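Local coordinates for fat acid-binding protein (Eubacterium ventriosum, PDB 3NYI) that probably serves as a lipid-binding protein of the DegV family and holds a molecule of stearic acid, at residues A74-F77 with R78-E82; Q137-R140 with M141-G145; Q150-S153 with K154-A157. One frame throughout, in Å; residues are numbered along the deposited sequence.

Contact 1 of 3, residues A74-F77 with R78-E82; sequences ADVF and RSFVE
Arg78 N reaches back one helical turn to Ala74 O at 2.8 Å, and Val81 N does the same to Phe77 O at 2.9 Å, these two being the shortest backbone bonds between residues 74-77 and 78-82. Two looser ones lie between them, Ser79 N to Asp75 O (3.2 Å) and Phe80 N to Val76 O (3.3 Å). Val76 O takes a second donor as well. With Ser79 chi1 at 72°, OG sits between the backbone N and the carbonyl carbon and from there donates to Val76 O at 3.1 Å, approaching well off the direction in which Phe80 N meets the same oxygen (C=O...OG angle 124°). This is a clear instance of a helical serine hydroxyl returned to the backbone of its own preceding turn. It occurs in helix 70-81, an amphipathic helix laid against strands 6-10 and 25-33 of the N-terminal mixed sheet and against helix 99-113.

In the conformer described, one of two, the Arg78 chain bends at chi3 (-53°), and NH2 appears to come to 3.8 Å from Ala74 CB. Asp75 OD1 then lies at an edge of the guanidinium, but at 4.3 Å from NH2 it is too distant for a salt bridge, and the ion pair of Arg78 is made through NH1 with Asp113. On the sheet-facing side, Val76 and Phe80 run side by side in the same direction, with Val76 CG1 3.6 Å from Phe80 CE2. Both rest on Val8, and both on Thr26. Phe77 leaves the helix on another side and packs on Ala106 and Val110.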
ATOM      1  N   ALA A  74       1.625  20.291  -2.077  1.00 28.57           N
ATOM      2  CA  ALA A  74       1.965  21.469  -2.870  1.00 29.72           C
ATOM      3  C   ALA A  74       3.420  21.901  -2.670  1.00 34.28           C
ATOM      4  O   ALA A  74       4.103  22.234  -3.631  1.00 39.04           O
ATOM      5  CB  ALA A  74       1.020  22.632  -2.545  1.00 34.71           C
ATOM      6  N   ASP A  75       3.884  21.911  -1.425  1.00 35.85           N
ATOM      7  CA  ASP A  75       5.272  22.278  -1.142  1.00 41.04           C
ATOM      8  C   ASP A  75       6.277  21.317  -1.804  1.00 39.21           C
ATOM      9  O   ASP A  75       7.323  21.738  -2.300  1.00 43.29           O
ATOM     10  CB  ASP A  75       5.513  22.374   0.367  1.00 44.81           C
ATOM     11  CG  ASP A  75       4.785  23.566   1.014  1.00 51.22           C
ATOM     12  OD1 ASP A  75       4.303  24.476   0.301  1.00 46.61           O
ATOM     13  OD2 ASP A  75       4.698  23.590   2.257  1.00 51.87           O
ATOM     14  N   VAL A  76       5.960  20.028  -1.827  1.00 38.63           N
ATOM     15  CA  VAL A  76       6.816  19.070  -2.528  1.00 32.61           C
ATOM     16  C   VAL A  76       6.773  19.308  -4.039  1.00 37.69           C
ATOM     17  O   VAL A  76       7.820  19.428  -4.687  1.00 37.76           O
ATOM     18  CB  VAL A  76       6.426  17.617  -2.184  1.00 37.48           C
ATOM     19  CG1 VAL A  76       7.201  16.619  -3.046  1.00 36.04           C
ATOM     20  CG2 VAL A  76       6.660  17.360  -0.703  1.00 37.96           C
ATOM     21  N   PHE A  77       5.568  19.395  -4.605  1.00 30.39           N
ATOM     22  CA  PHE A  77       5.450  19.639  -6.042  1.00 39.94           C
ATOM     23  C   PHE A  77       6.199  20.910  -6.440  1.00 42.24           C
ATOM     24  O   PHE A  77       6.935  20.929  -7.426  1.00 39.91           O
ATOM     25  CB  PHE A  77       3.986  19.762  -6.484  1.00 39.44           C
ATOM     26  CG  PHE A  77       3.160  18.510  -6.276  1.00 35.54           C
ATOM     27  CD1 PHE A  77       3.753  17.300  -5.946  1.00 29.83           C
ATOM     28  CD2 PHE A  77       1.782  18.553  -6.431  1.00 29.15           C
ATOM     29  CE1 PHE A  77       2.982  16.160  -5.758  1.00 30.15           C
ATOM     30  CE2 PHE A  77       1.001  17.427  -6.244  1.00 29.32           C
ATOM     31  CZ  PHE A  77       1.603  16.221  -5.911  1.00 32.67           C
ATOM     32  N   ARG A  78       6.003  21.969  -5.663  1.00 39.43           N
ATOM     33  CA  ARG A  78       6.591  23.269  -5.966  0.53 40.86           C
ATOM     34  C   ARG A  78       8.116  23.228  -6.004  1.00 44.32           C
ATOM     35  O   ARG A  78       8.737  23.751  -6.929  1.00 43.22           O
ATOM     36  CB  ARG A  78       6.119  24.315  -4.951  0.53 40.42           C
ATOM     37  CG  ARG A  78       5.911  25.695  -5.544  0.53 46.72           C
ATOM     38  CD  ARG A  78       5.582  26.722  -4.473  0.53 48.14           C
ATOM     39  NE  ARG A  78       4.465  26.305  -3.628  0.53 47.13           N
ATOM     40  CZ  ARG A  78       3.192  26.619  -3.853  0.53 47.59           C
ATOM     41  NH1 ARG A  78       2.859  27.358  -4.908  0.53 46.71           N
ATOM     42  NH2 ARG A  78       2.250  26.196  -3.018  0.53 44.35           N
ATOM     43  N   SER A  79       8.724  22.602  -5.004  1.00 45.17           N
ATOM     44  CA  SER A  79      10.181  22.574  -4.920  1.00 46.70           C
ATOM     45  C   SER A  79      10.816  21.834  -6.099  1.00 52.42           C
ATOM     46  O   SER A  79      11.858  22.249  -6.608  1.00 54.59           O
ATOM     47  CB  SER A  79      10.641  21.972  -3.589  1.00 55.63           C
ATOM     48  OG  SER A  79      10.422  20.572  -3.552  1.00 70.48           O
ATOM     49  N   PHE A  80      10.195  20.743  -6.538  1.00 40.74           N
ATOM     50  CA  PHE A  80      10.688  20.028  -7.709  1.00 40.96           C
ATOM     51  C   PHE A  80      10.464  20.836  -8.989  1.00 44.29           C
ATOM     52  O   PHE A  80      11.368  20.961  -9.818  1.00 42.54           O
ATOM     53  CB  PHE A  80      10.031  18.643  -7.832  1.00 31.89           C
ATOM     54  CG  PHE A  80      10.482  17.656  -6.789  1.00 41.38           C
ATOM     55  CD1 PHE A  80      11.828  17.522  -6.471  1.00 46.44           C
ATOM     56  CD2 PHE A  80       9.562  16.841  -6.140  1.00 40.88           C
ATOM     57  CE1 PHE A  80      12.250  16.604  -5.513  1.00 44.29           C
ATOM     58  CE2 PHE A  80       9.979  15.920  -5.182  1.00 41.55           C
ATOM     59  CZ  PHE A  80      11.323  15.804  -4.870  1.00 41.54           C
ATOM     60  N   VAL A  81       9.260  21.386  -9.140  1.00 40.66           N
ATOM     61  CA  VAL A  81       8.881  22.116 -10.352  1.00 45.52           C
ATOM     62  C   VAL A  81       9.719  23.382 -10.617  1.00 48.61           C
ATOM     63  O   VAL A  81      10.036  23.704 -11.766  1.00 45.24           O
ATOM     64  CB  VAL A  81       7.382  22.482 -10.338  1.00 45.55           C
ATOM     65  CG1 VAL A  81       7.103  23.641 -11.273  1.00 49.38           C
ATOM     66  CG2 VAL A  81       6.540  21.265 -10.715  1.00 46.28           C
ATOM     67  N   GLU A  82      10.077  24.103  -9.565  1.00 48.66           N
ATOM     68  CA  GLU A  82      10.893  25.295  -9.763  1.00 56.41           C
ATOM     69  C   GLU A  82      12.316  24.908 -10.162  1.00 57.11           C
ATOM     70  O   GLU A  82      13.096  25.747 -10.619  1.00 63.05           O
ATOM     71  CB  GLU A  82      10.878  26.195  -8.528  1.00 61.27           C
ATOM     72  CG  GLU A  82      11.362  25.533  -7.258  1.00 75.01           C
ATOM     73  CD  GLU A  82      11.009  26.341  -6.019  1.00 91.09           C
ATOM     74  OE1 GLU A  82      11.802  26.320  -5.053  1.00 99.89           O
ATOM     75  OE2 GLU A  82       9.944  26.998  -6.012  1.00 89.37           O
TER

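Contact 2 of 3, residues Q137-R140 with M141-G145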
ATOM      1  N   GLN A 137       7.277  -0.953 -10.381  1.00 24.38           N
ATOM      2  CA  GLN A 137       7.179  -1.206 -11.819  1.00 23.24           C
ATOM      3  C   GLN A 137       7.475   0.084 -12.581  1.00 27.04           C
ATOM      4  O   GLN A 137       8.169   0.069 -13.586  1.00 25.36           O
ATOM      5  CB  GLN A 137       5.812  -1.766 -12.211  1.00 24.32           C
ATOM      6  CG  GLN A 137       5.609  -3.228 -11.820  1.00 24.08           C
ATOM      7  CD  GLN A 137       6.578  -4.158 -12.548  1.00 27.22           C
ATOM      8  OE1 GLN A 137       6.698  -4.099 -13.767  1.00 30.29           O
ATOM      9  NE2 GLN A 137       7.284  -5.004 -11.795  1.00 24.55           N
ATOM     10  N   PHE A 138       6.968   1.211 -12.082  1.00 25.38           N
ATOM     11  CA  PHE A 138       7.208   2.496 -12.725  1.00 24.34           C
ATOM     12  C   PHE A 138       8.688   2.867 -12.666  1.00 24.68           C
ATOM     13  O   PHE A 138       9.263   3.303 -13.658  1.00 26.11           O
ATOM     14  CB  PHE A 138       6.364   3.606 -12.064  1.00 24.32           C
ATOM     15  CG  PHE A 138       6.073   4.749 -12.983  1.00 35.32           C
ATOM     16  CD1 PHE A 138       5.033   4.661 -13.898  1.00 40.14           C
ATOM     17  CD2 PHE A 138       6.855   5.896 -12.959  1.00 43.67           C
ATOM     18  CE1 PHE A 138       4.770   5.694 -14.770  1.00 43.55           C
ATOM     19  CE2 PHE A 138       6.596   6.942 -13.827  1.00 49.07           C
ATOM     20  CZ  PHE A 138       5.551   6.842 -14.734  1.00 51.33           C
ATOM     21  N   VAL A 139       9.297   2.696 -11.494  1.00 23.20           N
ATOM     22  CA  VAL A 139      10.732   2.931 -11.333  1.00 28.45           C
ATOM     23  C   VAL A 139      11.535   2.067 -12.309  1.00 33.04           C
ATOM     24  O   VAL A 139      12.476   2.545 -12.951  1.00 36.77           O
ATOM     25  CB  VAL A 139      11.200   2.658  -9.887  1.00 27.47           C
ATOM     26  CG1 VAL A 139      12.733   2.595  -9.818  1.00 32.83           C
ATOM     27  CG2 VAL A 139      10.640   3.719  -8.931  1.00 26.93           C
ATOM     28  N   ARG A 140      11.147   0.803 -12.428  1.00 33.21           N
ATOM     29  CA  ARG A 140      11.795  -0.113 -13.378  1.00 36.25           C
ATOM     30  C   ARG A 140      11.701   0.383 -14.820  1.00 36.14           C
ATOM     31  O   ARG A 140      12.705   0.426 -15.539  1.00 32.86           O
ATOM     32  CB  ARG A 140      11.195  -1.509 -13.285  1.00 33.95           C
ATOM     33  CG  ARG A 140      11.498  -2.248 -12.000  1.00 38.82           C
ATOM     34  CD  ARG A 140      10.721  -3.556 -11.948  1.00 40.09           C
ATOM     35  NE  ARG A 140      10.917  -4.253 -10.680  1.00 38.68           N
ATOM     36  CZ  ARG A 140      11.272  -5.529 -10.587  1.00 44.00           C
ATOM     37  NH1 ARG A 140      11.459  -6.253 -11.690  1.00 35.86           N
ATOM     38  NH2 ARG A 140      11.435  -6.083  -9.394  1.00 39.31           N
HETATM   39  N   MSE A 141      10.496   0.757 -15.243  1.00 29.23           N
HETATM   40  CA  MSE A 141      10.286   1.196 -16.626  1.00 28.99           C
HETATM   41  C   MSE A 141      11.153   2.383 -17.001  1.00 32.74           C
HETATM   42  O   MSE A 141      11.789   2.387 -18.065  1.00 34.55           O
HETATM   43  CB  MSE A 141       8.796   1.466 -16.909  1.00 26.00           C
HETATM   44  CG  MSE A 141       7.948   0.182 -16.899  1.00 22.94           C
HETATM   45 SE   MSE A 141       6.086   0.461 -17.448  0.82 34.47          SE
HETATM   46  CE  MSE A 141       5.392   1.146 -15.751  1.00 78.75           C
ATOM     47  N   LEU A 142      11.188   3.382 -16.122  1.00 30.81           N
ATOM     48  CA  LEU A 142      12.002   4.564 -16.347  1.00 36.82           C
ATOM     49  C   LEU A 142      13.491   4.247 -16.332  1.00 36.53           C
ATOM     50  O   LEU A 142      14.235   4.764 -17.151  1.00 39.55           O
ATOM     51  CB  LEU A 142      11.674   5.654 -15.321  1.00 34.48           C
ATOM     52  CG  LEU A 142      10.215   6.112 -15.366  1.00 38.82           C
ATOM     53  CD1 LEU A 142      10.016   7.347 -14.494  1.00 47.00           C
ATOM     54  CD2 LEU A 142       9.775   6.392 -16.797  1.00 36.94           C
ATOM     55  N   GLU A 143      13.931   3.396 -15.413  1.00 37.15           N
ATOM     56  CA  GLU A 143      15.340   3.011 -15.387  1.00 49.25           C
ATOM     57  C   GLU A 143      15.724   2.165 -16.603  1.00 49.60           C
ATOM     58  O   GLU A 143      16.859   2.232 -17.085  1.00 49.79           O
ATOM     59  CB  GLU A 143      15.696   2.322 -14.064  1.00 59.00           C
ATOM     60  CG  GLU A 143      15.512   3.264 -12.867  1.00 70.40           C
ATOM     61  CD  GLU A 143      16.077   2.731 -11.560  1.00 69.98           C
ATOM     62  OE1 GLU A 143      16.582   1.585 -11.541  1.00 70.69           O
ATOM     63  OE2 GLU A 143      16.009   3.474 -10.550  1.00 61.69           O
ATOM     64  N   ASP A 144      14.774   1.391 -17.117  1.00 39.48           N
ATOM     65  CA  ASP A 144      15.030   0.585 -18.313  1.00 44.08           C
ATOM     66  C   ASP A 144      14.926   1.424 -19.592  1.00 45.05           C
ATOM     67  O   ASP A 144      15.073   0.911 -20.699  1.00 43.35           O
ATOM     68  CB  ASP A 144      14.094  -0.632 -18.378  1.00 39.81           C
ATOM     69  CG  ASP A 144      14.304  -1.596 -17.217  1.00 48.46           C
ATOM     70  OD1 ASP A 144      15.351  -1.486 -16.542  1.00 47.87           O
ATOM     71  OD2 ASP A 144      13.426  -2.463 -16.975  1.00 47.09           O
ATOM     72  N   GLY A 145      14.660   2.718 -19.437  1.00 44.97           N
ATOM     73  CA  GLY A 145      14.717   3.627 -20.568  1.00 44.64           C
ATOM     74  C   GLY A 145      13.425   3.859 -21.332  1.00 43.72           C
ATOM     75  O   GLY A 145      13.437   4.492 -22.382  1.00 43.85           O
TER
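Met141, Arg140 and Phe138 are the residues most enclosed by the meeting of 137-140 with 141-145, the last turns of helix 128-143 and the residues that leave it. Asp144 N makes the last regular helical bond, to Arg140 O at 2.8 Å. A Schellman motif then closes the helix: Gly145 has a positive phi of 92°, and its N bonds to Leu142 O at 3.1 Å.

Met141, a selenomethionine, curls back along the preceding turn. Its chain bends at chi3 (-81°), which returns CE toward the backbone of Phe138, with CA 3.8 Å away, while CG rests 3.3 Å from Gln137 O. The chain thus crosses the Phe138 side chain at about a right angle, CE standing 4.0 Å from ring atom CD1. Leu142 approaches from the same side of the ring plane but at the far end, its CD1 3.5 Å from Phe138 CE2, and both methyls come obliquely. Outside the two segments, Phe90 meets the same ring edge-to-face, and helix 148-161 supplies Phe148 and Ala151.

Arg140 contributes differently. Its extended chain carries the guanidinium away from the turn to salt bridges with Asp136 through NE and Asp265 through NH2, a pairing that would help to fix the group's rotation. On another side of the helix, Glu143 runs alongside Val139 and gives OE2 to His23 ND1; that same oxygen lies 3.5 Å from Val139 CG1.

Contact 3 of 3, residues Q150-S153 with K154-A157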
ATOM      1  N   GLN A 150       5.393   5.793 -22.748  1.00 33.34           N
ATOM      2  CA  GLN A 150       5.420   4.338 -22.869  1.00 36.99           C
ATOM      3  C   GLN A 150       5.023   3.675 -21.554  1.00 36.99           C
ATOM      4  O   GLN A 150       4.342   2.650 -21.547  1.00 33.28           O
ATOM      5  CB  GLN A 150       6.799   3.858 -23.311  1.00 43.72           C
ATOM      6  CG  GLN A 150       7.220   4.394 -24.670  1.00 49.97           C
ATOM      7  CD  GLN A 150       8.629   3.987 -25.043  1.00 57.61           C
ATOM      8  OE1 GLN A 150       9.558   4.114 -24.246  1.00 48.46           O
ATOM      9  NE2 GLN A 150       8.796   3.492 -26.267  1.00 67.70           N
ATOM     10  N   ALA A 151       5.454   4.262 -20.440  1.00 35.15           N
ATOM     11  CA  ALA A 151       5.161   3.691 -19.134  1.00 33.91           C
ATOM     12  C   ALA A 151       3.679   3.858 -18.817  1.00 30.99           C
ATOM     13  O   ALA A 151       3.035   2.949 -18.294  1.00 28.51           O
ATOM     14  CB  ALA A 151       6.024   4.346 -18.051  1.00 38.17           C
HETATM   15  N   MSE A 152       3.137   5.029 -19.135  1.00 32.62           N
HETATM   16  CA  MSE A 152       1.739   5.304 -18.837  1.00 36.41           C
HETATM   17  C   MSE A 152       0.820   4.392 -19.641  1.00 32.34           C
HETATM   18  O   MSE A 152      -0.254   4.038 -19.180  1.00 33.45           O
HETATM   19  CB  MSE A 152       1.399   6.779 -19.087  1.00 37.86           C
HETATM   20  CG  MSE A 152       2.045   7.737 -18.089  1.00 36.32           C
HETATM   21 SE   MSE A 152       1.473   7.377 -16.248  0.69 41.10          SE
HETATM   22  CE  MSE A 152      -0.437   7.496 -16.582  1.00 38.29           C
ATOM     23  N   SER A 153       1.248   3.996 -20.835  1.00 36.33           N
ATOM     24  CA  SER A 153       0.445   3.090 -21.656  1.00 41.35           C
ATOM     25  C   SER A 153       0.355   1.680 -21.064  1.00 38.14           C
ATOM     26  O   SER A 153      -0.420   0.848 -21.542  1.00 44.46           O
ATOM     27  CB  SER A 153       1.002   3.006 -23.082  1.00 38.09           C
ATOM     28  OG  SER A 153       2.114   2.126 -23.138  1.00 41.12           O
ATOM     29  N   LYS A 154       1.162   1.396 -20.049  1.00 30.67           N
ATOM     30  CA  LYS A 154       1.100   0.088 -19.384  1.00 30.70           C
ATOM     31  C   LYS A 154       0.442   0.169 -18.016  1.00 30.73           C
ATOM     32  O   LYS A 154       0.128  -0.857 -17.400  1.00 26.65           O
ATOM     33  CB  LYS A 154       2.490  -0.524 -19.259  1.00 31.32           C
ATOM     34  CG  LYS A 154       3.187  -0.680 -20.613  1.00 36.25           C
ATOM     35  CD  LYS A 154       4.544  -1.334 -20.472  1.00 43.96           C
ATOM     36  CE  LYS A 154       5.306  -1.296 -21.798  1.00 46.47           C
ATOM     37  NZ  LYS A 154       4.512  -1.895 -22.909  1.00 48.47           N
ATOM     38  N   LEU A 155       0.224   1.391 -17.542  1.00 30.29           N
ATOM     39  CA  LEU A 155      -0.273   1.588 -16.186  1.00 27.91           C
ATOM     40  C   LEU A 155      -1.611   0.895 -15.884  1.00 24.87           C
ATOM     41  O   LEU A 155      -1.751   0.258 -14.850  1.00 26.22           O
ATOM     42  CB  LEU A 155      -0.387   3.085 -15.874  1.00 30.77           C
ATOM     43  CG  LEU A 155      -0.411   3.394 -14.382  1.00 46.92           C
ATOM     44  CD1 LEU A 155       0.984   3.169 -13.791  1.00 46.58           C
ATOM     45  CD2 LEU A 155      -0.878   4.824 -14.166  1.00 52.30           C
ATOM     46  N   ASP A 156      -2.595   1.025 -16.769  1.00 29.36           N
ATOM     47  CA  ASP A 156      -3.906   0.424 -16.514  1.00 26.54           C
ATOM     48  C   ASP A 156      -3.820  -1.083 -16.295  1.00 29.39           C
ATOM     49  O   ASP A 156      -4.401  -1.619 -15.349  1.00 29.35           O
ATOM     50  CB  ASP A 156      -4.873   0.700 -17.665  1.00 32.14           C
ATOM     51  CG  ASP A 156      -5.378   2.137 -17.678  1.00 51.41           C
ATOM     52  OD1 ASP A 156      -5.113   2.883 -16.706  1.00 50.13           O
ATOM     53  OD2 ASP A 156      -6.047   2.514 -18.665  1.00 58.55           O
ATOM     54  N   ALA A 157      -3.128  -1.767 -17.197  1.00 27.92           N
ATOM     55  CA  ALA A 157      -2.978  -3.207 -17.100  1.00 25.71           C
ATOM     56  C   ALA A 157      -2.229  -3.606 -15.822  1.00 24.08           C
ATOM     57  O   ALA A 157      -2.591  -4.584 -15.158  1.00 24.25           O
ATOM     58  CB  ALA A 157      -2.270  -3.765 -18.348  1.00 31.60           C
TER
HETATM   59  O   HOH W   1      -2.493   2.545 -19.180  1.00 39.48           O
HETATM   60  O   HOH W   2      -2.293  -0.740 -19.834  1.00 33.05           O
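Lys154 N and Leu155 N bond to the oxygens three residues back, Ala151 O (3.0 Å) and Met152 O (3.1 Å); for Lys154 the four-residue bond of a regular alpha-helix is lost. Both N-H groups approach from well above the carbonyl plane; at Met152 O the C=O...N angle is just 108°. The backbone of Lys154 carries the change of course, its phi drawn out to -106°. Beyond it two waters stand in for direct bonds: one receives Asp156 N and donates to Met152 O at 2.7 Å, the other receives Ala157 N and donates to Ser153 O at 3.0 Å. Met152 O is therefore gripped by a peptide N-H and a water.

Ser153 turns its OG back to donate to Gln150 O at 2.8 Å. The Lys154 chain passes the same carbonyl, CG being 3.6 Å from Gln150 O; its extended part packs on Met141 through CD, the chain bends only at chi4, and the side chain also touches Leu146 and Tyr293. Selenomethionine Met152, folded at both chi2 and chi3, swings its methyl forward over the next turn. There CE meets Leu155 CD2 at 3.6 Å, the two side chains lying side by side and sharing Ile122 of strand 119-123 as their floor.

Apolar on the inner side and wetted at the bend, helix 148-161 exemplifies a water-inserted helix kink, in which i to i+3 bonds and bridging waters interrupt the usual i to i+4 ladder.

How the contacts relate
Following the chain from its N terminus, the three contacts come strictly in series, and none nests in or crosses another. Each is local to a single helix, so none closes a long loop. Contact 1, in helix 70-81, stands apart, its centre 22 Å from that of contact 2 and 25 Å from that of contact 3; its helix leads to strand 87-91. Strand 119-123 then precedes helix 128-143, which holds contact 2, and the short turn after it brings helix 148-161 and contact 3 back against its predecessor. These two contacts touch directly: Met141 SE lies 3.8 Å from Ala151 CA, and Phe138 CE1 4.0 Å from Met152 SE, joining consecutive helices.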